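Local coordinates for protein hypothetical sensory transduction histidine kinase (Methanosarcina mazei, PDB 3LI9) that is the extracellular sensor domain of a probable membrane histidine kinase that would transfer phosphate from ATP to a protein histidine, at residues Leu139-Phe144 and Met193-Gly198. Numbering follows the deposited sequence.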
# COMPACT_ATOMS: atom_id res chain seq x y z
N LEU A 139 5.28 0.98 4.16
CA LEU A 139 4.30 0.65 3.21
C LEU A 139 5.06 0.40 1.91
O LEU A 139 5.81 1.29 1.42
CB LEU A 139 3.30 1.80 3.07
CG LEU A 139 2.31 1.72 1.98
CD1 LEU A 139 1.28 0.62 2.21
CD2 LEU A 139 1.57 3.09 1.92
N THR A 140 4.89 -0.81 1.36
CA THR A 140 5.58 -1.14 0.09
C THR A 140 4.95 -0.34 -1.06
O THR A 140 3.81 0.17 -1.03
CB THR A 140 5.39 -2.66 -0.26
OG1 THR A 140 4.00 -2.88 -0.56
CG2 THR A 140 5.92 -3.52 0.90
N GLU A 141 5.68 -0.35 -2.16
CA GLU A 141 5.09 0.11 -3.41
C GLU A 141 4.09 -0.99 -3.83
O GLU A 141 4.29 -2.13 -3.46
CB GLU A 141 6.23 0.35 -4.41
CG GLU A 141 6.74 1.86 -4.15
CD GLU A 141 5.66 2.96 -4.49
OE1 GLU A 141 5.51 3.13 -5.71
OE2 GLU A 141 4.97 3.66 -3.60
N PRO A 142 2.99 -0.61 -4.49
CA PRO A 142 2.02 -1.62 -4.93
C PRO A 142 2.64 -2.63 -5.87
O PRO A 142 3.64 -2.34 -6.59
CB PRO A 142 0.96 -0.80 -5.68
CG PRO A 142 1.85 0.39 -6.30
CD PRO A 142 2.56 0.72 -4.96
N TYR A 143 2.09 -3.83 -5.85
CA TYR A 143 2.71 -4.93 -6.65
C TYR A 143 1.66 -5.97 -6.92
O TYR A 143 0.56 -6.05 -6.28
CB TYR A 143 3.90 -5.54 -5.90
CG TYR A 143 3.53 -6.15 -4.57
CD1 TYR A 143 3.16 -7.52 -4.45
CD2 TYR A 143 3.54 -5.34 -3.40
CE1 TYR A 143 2.80 -8.05 -3.18
CE2 TYR A 143 3.23 -5.86 -2.14
CZ TYR A 143 2.83 -7.20 -2.06
OH TYR A 143 2.53 -7.74 -0.85
N PHE A 144 1.96 -6.80 -7.91
CA PHE A 144 1.10 -7.97 -8.10
C PHE A 144 1.69 -9.21 -7.45
O PHE A 144 2.93 -9.41 -7.48
CB PHE A 144 1.02 -8.25 -9.61
CG PHE A 144 0.17 -7.28 -10.36
CD1 PHE A 144 -1.18 -7.44 -10.36
CD2 PHE A 144 0.75 -6.18 -11.01
CE1 PHE A 144 -2.05 -6.52 -11.03
CE2 PHE A 144 -0.13 -5.26 -11.69
CZ PHE A 144 -1.51 -5.46 -11.69
N MSE A 193 -5.49 7.38 -9.05
CA MSE A 193 -4.55 7.45 -7.93
C MSE A 193 -3.23 6.89 -8.40
O MSE A 193 -3.20 5.99 -9.25
CB MSE A 193 -5.05 6.59 -6.74
CG MSE A 193 -6.14 7.23 -6.08
SE MSE A 193 -5.38 8.01 -4.37
CE MSE A 193 -5.55 6.31 -3.70
N VAL A 194 -2.14 7.40 -7.84
CA VAL A 194 -0.81 6.84 -8.08
C VAL A 194 -0.08 6.54 -6.79
O VAL A 194 -0.41 7.13 -5.74
CB VAL A 194 0.11 7.73 -9.01
CG1 VAL A 194 -0.60 7.95 -10.41
CG2 VAL A 194 0.37 9.09 -8.36
N SER A 195 0.92 5.68 -6.87
CA SER A 195 1.74 5.42 -5.70
C SER A 195 2.82 6.56 -5.54
O SER A 195 2.88 7.51 -6.35
CB SER A 195 2.46 4.08 -5.88
OG SER A 195 3.45 4.24 -6.89
N ASN A 196 3.65 6.42 -4.52
CA ASN A 196 4.65 7.44 -4.24
C ASN A 196 5.65 7.55 -5.43
O ASN A 196 6.13 8.65 -5.74
CB ASN A 196 5.43 7.09 -2.99
CG ASN A 196 6.43 8.18 -2.64
OD1 ASN A 196 6.04 9.34 -2.39
ND2 ASN A 196 7.66 7.82 -2.64
N THR A 197 5.89 6.45 -6.12
CA THR A 197 6.80 6.51 -7.30
C THR A 197 6.01 6.70 -8.59
O THR A 197 6.56 6.56 -9.66
CB THR A 197 7.69 5.25 -7.41
OG1 THR A 197 6.86 4.05 -7.53
CG2 THR A 197 8.61 5.12 -6.17
N GLY A 198 4.73 7.09 -8.49
CA GLY A 198 3.99 7.51 -9.65
C GLY A 198 3.33 6.37 -10.41
O GLY A 198 2.77 6.63 -11.48
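Glu-141 reaches across to the type I turn Ser-195 to Gly-198 and spreads its carboxylate over the start of that turn. Its long side chain, bent at chi2 (-65°), spans the space between the loops and offers two oxygens to the turn. Glu-141 OE1 accepts a hydrogen bond from Ser-195 OG at 2.6 Å, met on its syn side. A second hydroxyl, Thr-197 OG1, lies a very short 2.4 Å from Glu-141 OE1, a value to be read with caution. Asn-196 N adds a weak bond to Glu-141 OE2 at 3.2 Å. Serine and threonine suit these places because each short side chain holds its hydroxyl between the backbone N and the carbonyl carbon (chi1 70° in Ser-195, 59° in Thr-197), within reach of the carboxylate. Packing is tightest beside this polar cluster, where Pro-142 CD presses on buried Ser-195 CB at 3.5 Å, the rigid ring setting CD and CG against it.

In this double Cache (PDC) fold the contact bridges two sheets, joining the loop ahead of strand 143-145 to the turn that follows strand 190-194. Ser-195 OG also bonds Ile-199 N. An alanine replacing Glu-141 would probably leave the Ser-195 hydroxyl and the Asn-196 N-H without their carboxylate partner and open a gap beside the turn. On the solvent side, by contrast, Thr-197 is exposed, and its methyl CG2 touches Glu-141 OE1 only at van der Waals range, 3.7 Å.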